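Local coordinates for autoinducer 2-binding protein LsrB (Clostridium saccharobutylicum DSM 13864, PDB 6DSP) that binds the quorum-sensing signal autoinducer 2 between its two lobes and belongs to a family of bacterial solute-binding receptors, at residues I27-G32 and C83-D88; F35-N40 and V54-D59. All blocks are in the same frame, centred on the assembly; numbering follows the deposited sequence.

Contact 1. Residues I27-G32 and C83-D88; sequences IPKLTG and CLSSVD. With PAV ((2R,4S)-2-methyl-2,3,3,4-tetrahydroxytetrahydrofuran), chain C.
I27 and C83-S85 are joined by two backbone hydrogen bonds at the C-terminal ends of two neighbouring parallel strands, 23-27 and 81-84. I27 N donates to C83 O at 2.9 Å and S85 N returns a bond to I27 O at 3.0 Å, while the alpha carbon of L84 adds a CA-H...O contact to the same carbonyl. Apolar packing accompanies this bridge: I27 CG2 presses on L84 CD1 at 3.5 Å, a tight carbon pair, and both side chains lie on the sheet face lined by helix 64-76, whose V70 and I71 also touch I27. Past the strands the contact passes to K29. Its CB leans on V87 CG1 at 3.6 Å, its CG sits 3.5 Å from S85 OG, and its CE runs close to S86 O. The chain is extended beyond CG, with chi2 to chi4 all near 180°, which carries the ammonium group to the ligand. There K29 NZ donates to O4 of the bound autoinducer at 2.8 Å and forms a salt bridge with D167. S85 OG, anti to the S85 backbone N, hydrogen-bonds D110 OD2, the same oxygen that binds the ligand. The buried lysine charge is thus met by an acid and a ligand hydroxyl, and S85 is a second-shell residue that probably steadies D110.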
ATOM      1  N   ILE A  27      -9.864  -0.574  -9.666  1.00 11.17           N
ATOM      2  CA  ILE A  27      -8.892  -1.576 -10.097  1.00 11.31           C
ATOM      3  C   ILE A  27      -7.834  -1.758  -9.009  1.00 11.00           C
ATOM      4  O   ILE A  27      -7.119  -0.801  -8.671  1.00 11.90           O
ATOM      5  CB  ILE A  27      -8.223  -1.207 -11.432  1.00 11.62           C
ATOM      6  CG1 ILE A  27      -9.290  -0.953 -12.511  1.00 11.90           C
ATOM      7  CG2 ILE A  27      -7.233  -2.318 -11.837  1.00 12.11           C
ATOM      8  CD1 ILE A  27      -8.736  -0.463 -13.840  1.00 12.51           C
ATOM      9  N   PRO A  28      -7.694  -2.964  -8.451  1.00 10.84           N
ATOM     10  CA  PRO A  28      -6.684  -3.237  -7.440  1.00 10.77           C
ATOM     11  C   PRO A  28      -5.393  -3.709  -8.106  1.00 10.61           C
ATOM     12  O   PRO A  28      -5.355  -3.983  -9.305  1.00 11.26           O
ATOM     13  CB  PRO A  28      -7.310  -4.416  -6.688  1.00 10.98           C
ATOM     14  CG  PRO A  28      -7.986  -5.219  -7.799  1.00 10.94           C
ATOM     15  CD  PRO A  28      -8.560  -4.151  -8.700  1.00 10.63           C
ATOM     16  N   LYS A  29      -4.326  -3.805  -7.303  1.00 10.63           N
ATOM     17  CA  LYS A  29      -3.114  -4.429  -7.838  1.00 11.21           C
ATOM     18  C   LYS A  29      -3.359  -5.886  -8.205  1.00 11.42           C
ATOM     19  O   LYS A  29      -2.763  -6.388  -9.170  1.00 12.59           O
ATOM     20  CB  LYS A  29      -1.963  -4.338  -6.833  1.00 10.35           C
ATOM     21  CG  LYS A  29      -1.386  -2.978  -6.658  1.00 10.48           C
ATOM     22  CD  LYS A  29      -0.175  -3.027  -5.697  1.00 10.49           C
ATOM     23  CE  LYS A  29       0.429  -1.672  -5.407  1.00 10.45           C
ATOM     24  NZ  LYS A  29       1.477  -1.832  -4.350  1.00 11.43           N
ATOM     25  N   LEU A  30      -4.201  -6.577  -7.442  1.00 10.56           N
ATOM     26  CA  LEU A  30      -4.701  -7.905  -7.756  1.00 11.37           C
ATOM     27  C   LEU A  30      -5.931  -8.141  -6.899  1.00 11.63           C
ATOM     28  O   LEU A  30      -6.091  -7.516  -5.836  1.00 12.58           O
ATOM     29  CB  LEU A  30      -3.653  -8.996  -7.473  1.00 12.20           C
ATOM     30  CG  LEU A  30      -3.298  -9.358  -6.022  1.00 12.69           C
ATOM     31  CD1 LEU A  30      -2.367 -10.568  -5.998  1.00 13.41           C
ATOM     32  CD2 LEU A  30      -2.638  -8.179  -5.296  1.00 13.28           C
ATOM     33  N   THR A  31      -6.821  -9.004  -7.382  1.00 12.45           N
ATOM     34  CA  THR A  31      -7.954  -9.423  -6.564  1.00 13.71           C
ATOM     35  C   THR A  31      -7.546 -10.577  -5.646  1.00 14.93           C
ATOM     36  O   THR A  31      -6.485 -11.179  -5.809  1.00 16.99           O
ATOM     37  CB  THR A  31      -9.105  -9.890  -7.445  1.00 14.54           C
ATOM     38  OG1 THR A  31      -8.645 -10.942  -8.282  1.00 16.44           O
ATOM     39  CG2 THR A  31      -9.614  -8.729  -8.318  1.00 15.05           C
ATOM     40  N   GLY A  32      -8.373 -10.867  -4.645  1.00 15.90           N
ATOM     41  CA  GLY A  32      -8.110 -12.037  -3.814  1.00 17.54           C
ATOM     42  C   GLY A  32      -6.971 -11.906  -2.820  1.00 20.02           C
ATOM     43  O   GLY A  32      -6.469 -12.917  -2.328  1.00 24.96           O
ATOM     44  N   CYS A  83     -10.399   4.265 -10.990  1.00 11.82           N
ATOM     45  CA  CYS A  83      -9.566   4.528  -9.819  1.00 11.87           C
ATOM     46  C   CYS A  83      -8.684   3.303  -9.634  1.00 11.16           C
ATOM     47  O   CYS A  83      -9.178   2.230  -9.265  1.00 11.50           O
ATOM     48  CB  CYS A  83     -10.411   4.816  -8.577  1.00 13.59           C
ATOM     49  SG  CYS A  83      -9.337   5.244  -7.163  1.00 15.15           S
ATOM     50  N   LEU A  84      -7.392   3.472  -9.907  1.00 11.23           N
ATOM     51  CA  LEU A  84      -6.417   2.389 -10.071  1.00 10.98           C
ATOM     52  C   LEU A  84      -5.333   2.429  -9.005  1.00 10.70           C
ATOM     53  O   LEU A  84      -4.779   3.500  -8.729  1.00 11.31           O
ATOM     54  CB  LEU A  84      -5.710   2.546 -11.446  1.00 12.04           C
ATOM     55  CG  LEU A  84      -4.472   1.702 -11.741  1.00 12.65           C
ATOM     56  CD1 LEU A  84      -4.860   0.251 -11.907  1.00 12.93           C
ATOM     57  CD2 LEU A  84      -3.752   2.219 -12.959  1.00 13.77           C
ATOM     58  N   SER A  85      -4.972   1.261  -8.488  1.00 10.38           N
ATOM     59  CA  SER A  85      -3.716   1.085  -7.751  1.00 10.28           C
ATOM     60  C   SER A  85      -2.764   0.303  -8.654  1.00  9.80           C
ATOM     61  O   SER A  85      -3.065  -0.834  -9.054  1.00 10.74           O
ATOM     62  CB  SER A  85      -3.925   0.331  -6.442  1.00 10.64           C
ATOM     63  OG  SER A  85      -2.644   0.141  -5.849  1.00 11.44           O
ATOM     64  N   SER A  86      -1.663   0.939  -9.017  1.00 10.68           N
ATOM     65  CA  SER A  86      -0.783   0.439 -10.069  1.00 11.25           C
ATOM     66  C   SER A  86       0.313  -0.486  -9.544  1.00 11.64           C
ATOM     67  O   SER A  86       0.985  -0.158  -8.553  1.00 12.89           O
ATOM     68  CB  SER A  86      -0.164   1.663 -10.749  1.00 14.00           C
ATOM     69  OG  SER A  86       0.876   1.321 -11.607  1.00 16.57           O
ATOM     70  N   VAL A  87       0.514  -1.623 -10.235  1.00 11.21           N
ATOM     71  CA  VAL A  87       1.643  -2.501  -9.919  1.00 12.83           C
ATOM     72  C   VAL A  87       2.952  -2.006 -10.529  1.00 13.17           C
ATOM     73  O   VAL A  87       4.024  -2.393 -10.055  1.00 13.85           O
ATOM     74  CB  VAL A  87       1.390  -3.958 -10.317  1.00 14.73           C
ATOM     75  CG1 VAL A  87       0.157  -4.521  -9.676  1.00 15.77           C
ATOM     76  CG2 VAL A  87       1.311  -4.103 -11.779  1.00 15.87           C
ATOM     77  N   ASP A  88       2.884  -1.201 -11.583  1.00 13.47           N
ATOM     78  CA  ASP A  88       4.045  -0.643 -12.267  1.00 13.43           C
ATOM     79  C   ASP A  88       3.551   0.558 -13.048  1.00 13.44           C
ATOM     80  O   ASP A  88       2.776   0.411 -14.019  1.00 14.79           O
ATOM     81  CB  ASP A  88       4.688  -1.632 -13.236  1.00 14.83           C
ATOM     82  CG  ASP A  88       5.880  -1.011 -13.910  1.00 18.31           C
ATOM     83  OD1 ASP A  88       6.881  -0.742 -13.231  1.00 20.89           O
ATOM     84  OD2 ASP A  88       5.815  -0.738 -15.104  1.00 19.17           O
TER
HETATM   85  O2  PAV C 401       1.628  -2.486   1.642  1.00 16.29           O
HETATM   86  C2  PAV C 401       0.414  -2.617   0.874  1.00 12.17           C
HETATM   87  C1  PAV C 401      -0.835  -2.808   1.762  1.00 16.09           C
HETATM   88  O5  PAV C 401       0.560  -3.986   0.199  1.00 11.84           O
HETATM   89  C5  PAV C 401      -0.213  -3.959  -0.922  1.00 12.63           C
HETATM   90  C4  PAV C 401      -0.689  -2.510  -1.129  1.00 13.53           C
HETATM   91  O4  PAV C 401      -0.551  -2.130  -2.495  1.00 12.39           O
HETATM   92  C3  PAV C 401       0.218  -1.745  -0.159  1.00 12.52           C
HETATM   93  O3  PAV C 401      -0.420  -0.583   0.296  1.00 13.45           O
HETATM   94  O13 PAV C 401       1.449  -1.447  -0.778  1.00 12.53           O

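Contact 2. Residues F35-N40 and V54-D59. With PAV ((2R,4S)-2-methyl-2,3,3,4-tetrahydroxytetrahydrofuran), chain C.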
ATOM      1  N   PHE A  35      -6.099  -7.021   1.470  1.00 11.97           N
ATOM      2  CA  PHE A  35      -6.060  -5.560   1.436  1.00 11.85           C
ATOM      3  C   PHE A  35      -7.037  -5.034   0.396  1.00 12.28           C
ATOM      4  O   PHE A  35      -7.801  -4.081   0.652  1.00 12.90           O
ATOM      5  CB  PHE A  35      -4.644  -5.104   1.088  1.00 12.67           C
ATOM      6  CG  PHE A  35      -4.493  -3.614   0.969  1.00 11.42           C
ATOM      7  CD1 PHE A  35      -4.295  -2.795   2.088  1.00 12.02           C
ATOM      8  CD2 PHE A  35      -4.615  -3.019  -0.274  1.00 11.16           C
ATOM      9  CE1 PHE A  35      -4.163  -1.413   1.960  1.00 12.34           C
ATOM     10  CE2 PHE A  35      -4.482  -1.637  -0.425  1.00 12.35           C
ATOM     11  CZ  PHE A  35      -4.277  -0.835   0.705  1.00 12.07           C
ATOM     12  N   PHE A  36      -7.013  -5.632  -0.792  1.00 12.27           N
ATOM     13  CA  PHE A  36      -7.818  -5.150  -1.907  1.00 12.15           C
ATOM     14  C   PHE A  36      -9.266  -5.552  -1.759  1.00 12.63           C
ATOM     15  O   PHE A  36     -10.166  -4.771  -2.095  1.00 13.25           O
ATOM     16  CB  PHE A  36      -7.185  -5.621  -3.217  1.00 12.07           C
ATOM     17  CG  PHE A  36      -5.855  -4.971  -3.425  1.00 11.80           C
ATOM     18  CD1 PHE A  36      -5.795  -3.626  -3.788  1.00 12.19           C
ATOM     19  CD2 PHE A  36      -4.663  -5.620  -3.172  1.00 13.26           C
ATOM     20  CE1 PHE A  36      -4.586  -2.954  -3.892  1.00 12.76           C
ATOM     21  CE2 PHE A  36      -3.441  -4.925  -3.294  1.00 13.35           C
ATOM     22  CZ  PHE A  36      -3.426  -3.596  -3.679  1.00 13.40           C
ATOM     23  N   GLU A  37      -9.519  -6.741  -1.216  1.00 12.31           N
ATOM     24  CA  GLU A  37     -10.899  -7.132  -0.972  1.00 13.71           C
ATOM     25  C   GLU A  37     -11.540  -6.237   0.068  1.00 14.07           C
ATOM     26  O   GLU A  37     -12.697  -5.834  -0.078  1.00 14.43           O
ATOM     27  CB  GLU A  37     -10.950  -8.600  -0.568  1.00 14.70           C
ATOM     28  CG  GLU A  37     -10.493  -9.525  -1.709  1.00 15.88           C
ATOM     29  CD  GLU A  37     -11.335  -9.384  -2.999  1.00 17.45           C
ATOM     30  OE1 GLU A  37     -12.599  -9.314  -2.926  1.00 18.82           O
ATOM     31  OE2 GLU A  37     -10.718  -9.334  -4.105  1.00 18.12           O
ATOM     32  N   SER A  38     -10.803  -5.901   1.140  1.00 14.09           N
ATOM     33  CA  SER A  38     -11.341  -5.002   2.158  1.00 14.39           C
ATOM     34  C   SER A  38     -11.521  -3.589   1.618  1.00 14.04           C
ATOM     35  O   SER A  38     -12.506  -2.905   1.949  1.00 14.59           O
ATOM     36  CB  SER A  38     -10.442  -5.027   3.383  1.00 16.04           C
ATOM     37  OG  SER A  38     -10.673  -6.212   4.132  1.00 18.14           O
ATOM     38  N   ALA A  39     -10.611  -3.149   0.738  1.00 13.94           N
ATOM     39  CA  ALA A  39     -10.779  -1.822   0.168  1.00 13.98           C
ATOM     40  C   ALA A  39     -12.044  -1.774  -0.678  1.00 13.50           C
ATOM     41  O   ALA A  39     -12.796  -0.789  -0.648  1.00 14.34           O
ATOM     42  CB  ALA A  39      -9.556  -1.458  -0.664  1.00 13.71           C
ATOM     43  N   ASN A  40     -12.297  -2.835  -1.453  1.00 13.40           N
ATOM     44  CA  ASN A  40     -13.515  -2.842  -2.256  1.00 13.52           C
ATOM     45  C   ASN A  40     -14.753  -2.937  -1.377  1.00 14.48           C
ATOM     46  O   ASN A  40     -15.790  -2.358  -1.705  1.00 15.03           O
ATOM     47  CB  ASN A  40     -13.479  -3.984  -3.259  1.00 14.15           C
ATOM     48  CG  ASN A  40     -14.719  -4.005  -4.131  1.00 14.69           C
ATOM     49  OD1 ASN A  40     -15.070  -2.994  -4.769  1.00 14.83           O
ATOM     50  ND2 ASN A  40     -15.418  -5.133  -4.117  1.00 14.55           N
ATOM     51  N   VAL A  54     -19.692   1.316  -8.328  1.00 16.52           N
ATOM     52  CA  VAL A  54     -18.283   0.963  -8.385  1.00 15.75           C
ATOM     53  C   VAL A  54     -18.187  -0.451  -8.927  1.00 15.34           C
ATOM     54  O   VAL A  54     -18.701  -1.394  -8.312  1.00 15.76           O
ATOM     55  CB  VAL A  54     -17.631   1.059  -7.002  1.00 16.30           C
ATOM     56  CG1 VAL A  54     -16.201   0.481  -7.064  1.00 16.81           C
ATOM     57  CG2 VAL A  54     -17.610   2.513  -6.552  1.00 17.02           C
ATOM     58  N   ASP A  55     -17.561  -0.593 -10.093  1.00 15.27           N
ATOM     59  CA  ASP A  55     -17.321  -1.883 -10.720  1.00 14.61           C
ATOM     60  C   ASP A  55     -15.902  -2.334 -10.374  1.00 13.98           C
ATOM     61  O   ASP A  55     -14.933  -1.815 -10.924  1.00 14.31           O
ATOM     62  CB  ASP A  55     -17.536  -1.771 -12.230  1.00 16.04           C
ATOM     63  CG  ASP A  55     -17.286  -3.085 -12.969  1.00 18.59           C
ATOM     64  OD1 ASP A  55     -17.153  -4.140 -12.324  1.00 19.90           O
ATOM     65  OD2 ASP A  55     -17.240  -3.043 -14.208  1.00 21.57           O
ATOM     66  N   TYR A  56     -15.795  -3.303  -9.467  1.00 13.50           N
ATOM     67  CA  TYR A  56     -14.495  -3.816  -9.050  1.00 13.53           C
ATOM     68  C   TYR A  56     -13.979  -4.789 -10.106  1.00 13.92           C
ATOM     69  O   TYR A  56     -14.621  -5.815 -10.385  1.00 15.41           O
ATOM     70  CB  TYR A  56     -14.681  -4.526  -7.712  1.00 14.19           C
ATOM     71  CG  TYR A  56     -13.456  -5.127  -7.076  1.00 14.09           C
ATOM     72  CD1 TYR A  56     -12.312  -4.361  -6.847  1.00 13.63           C
ATOM     73  CD2 TYR A  56     -13.463  -6.442  -6.613  1.00 14.88           C
ATOM     74  CE1 TYR A  56     -11.208  -4.902  -6.188  1.00 13.94           C
ATOM     75  CE2 TYR A  56     -12.402  -6.986  -5.960  1.00 15.08           C
ATOM     76  CZ  TYR A  56     -11.261  -6.221  -5.745  1.00 14.32           C
ATOM     77  OH  TYR A  56     -10.163  -6.767  -5.107  1.00 14.87           O
ATOM     78  N   GLU A  57     -12.829  -4.487 -10.700  1.00 13.69           N
ATOM     79  CA  GLU A  57     -12.296  -5.294 -11.791  1.00 13.71           C
ATOM     80  C   GLU A  57     -10.789  -5.422 -11.628  1.00 13.10           C
ATOM     81  O   GLU A  57     -10.098  -4.404 -11.538  1.00 13.43           O
ATOM     82  CB  GLU A  57     -12.609  -4.650 -13.145  1.00 14.82           C
ATOM     83  CG  GLU A  57     -14.110  -4.590 -13.450  1.00 16.34           C
ATOM     84  CD  GLU A  57     -14.776  -5.959 -13.598  1.00 18.39           C
ATOM     85  OE1 GLU A  57     -14.074  -6.945 -13.866  1.00 19.59           O
ATOM     86  OE2 GLU A  57     -16.004  -6.047 -13.411  1.00 19.81           O
ATOM     87  N   GLY A  58     -10.285  -6.644 -11.678  1.00 13.34           N
ATOM     88  CA  GLY A  58      -8.860  -6.871 -11.596  1.00 13.68           C
ATOM     89  C   GLY A  58      -8.507  -8.237 -12.092  1.00 14.49           C
ATOM     90  O   GLY A  58      -9.187  -8.824 -12.940  1.00 17.55           O
ATOM     91  N   ASP A  59      -7.399  -8.746 -11.595  1.00 13.54           N
ATOM     92  CA  ASP A  59      -6.872 -10.044 -11.995  1.00 14.44           C
ATOM     93  C   ASP A  59      -6.255 -10.709 -10.773  1.00 14.30           C
ATOM     94  O   ASP A  59      -5.794 -10.022  -9.864  1.00 14.12           O
ATOM     95  CB  ASP A  59      -5.773  -9.851 -13.072  1.00 17.23           C
ATOM     96  CG  ASP A  59      -5.349 -11.152 -13.722  1.00 20.99           C
ATOM     97  OD1 ASP A  59      -6.034 -11.589 -14.651  1.00 22.42           O
ATOM     98  OD2 ASP A  59      -4.313 -11.737 -13.318  1.00 23.71           O
TER
HETATM   99  O2  PAV C 401       1.628  -2.486   1.642  1.00 16.29           O
HETATM  100  C2  PAV C 401       0.414  -2.617   0.874  1.00 12.17           C
HETATM  101  C1  PAV C 401      -0.835  -2.808   1.762  1.00 16.09           C
HETATM  102  O5  PAV C 401       0.560  -3.986   0.199  1.00 11.84           O
HETATM  103  C5  PAV C 401      -0.213  -3.959  -0.922  1.00 12.63           C
HETATM  104  C4  PAV C 401      -0.689  -2.510  -1.129  1.00 13.53           C
HETATM  105  O4  PAV C 401      -0.551  -2.130  -2.495  1.00 12.39           O
HETATM  106  C3  PAV C 401       0.218  -1.745  -0.159  1.00 12.52           C
HETATM  107  O3  PAV C 401      -0.420  -0.583   0.296  1.00 13.45           O
HETATM  108  O13 PAV C 401       1.449  -1.447  -0.778  1.00 12.53           O
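N40 covers one face of the Y56 ring, and E37 meets its edge at the hydroxyl end. The N40 amide stacks on that face, the two planes only 11° apart, with N40 CG 3.4 Å from Y56 CG and displaced toward the rim. N40 CB sits nearer the middle of the face, 3.7 Å from the ring centroid and almost on its normal, a CH-pi contact. With CG opposite the backbone N across the CA-CB bond (chi1 -179°), the N40 amide extends toward strand 53-56, where OD1 reaches Y56 CB at 3.3 Å and accepts a bond from Q44. E37 comes instead to the ring edge: bent at chi2, its chain brings the carboxylate there, the two planes 69° apart. Y56 OH donates to E37 OE2 at 2.8 Å, meeting the oxygen from above the carboxylate plane. One turn of helix 34-50 thereby grips both the face and the hydroxyl of a single tyrosine, joining the helix to the second strand of the beta-alpha-beta unit 23-27, 34-50, 53-56. On the ligand side, the F35 ring lays one face against the ligand methyl, CD1 to C1 3.5 Å, whereas F36 turns its edge to the ligand hydroxyl O4, CZ to O4 3.4 Å. F35 thus gives the methyl an apolar face and F36 gives O4 an aromatic edge, while the E37 bond and the N40 stack fix the Y56 ring against helix 34-50.

In the fold
The two contacts have centres about 8 Å apart, and contact 2 is nested along the chain within the loop closed by contact 1. Both reach the same sheet, in which strand 23-27 runs between 53-56 and 81-84, as in the lobe of a periplasmic binding protein. They also touch directly: G32 N lies 2.9 Å from E37 OE2 and T31 N 2.9 Å from D59 O, both probable hydrogen bonds, while P28 CB packs on F36 CD1 at 3.4 Å. The segment 27-32 is thus held by 83-88 in contact 1 and by F36, E37 and D59 of contact 2. Contact 1 gives the pocket a charged donor, contact 2 its aromatic wall; D167, Q168 and S225 add further hydrogen bonds to the ligand.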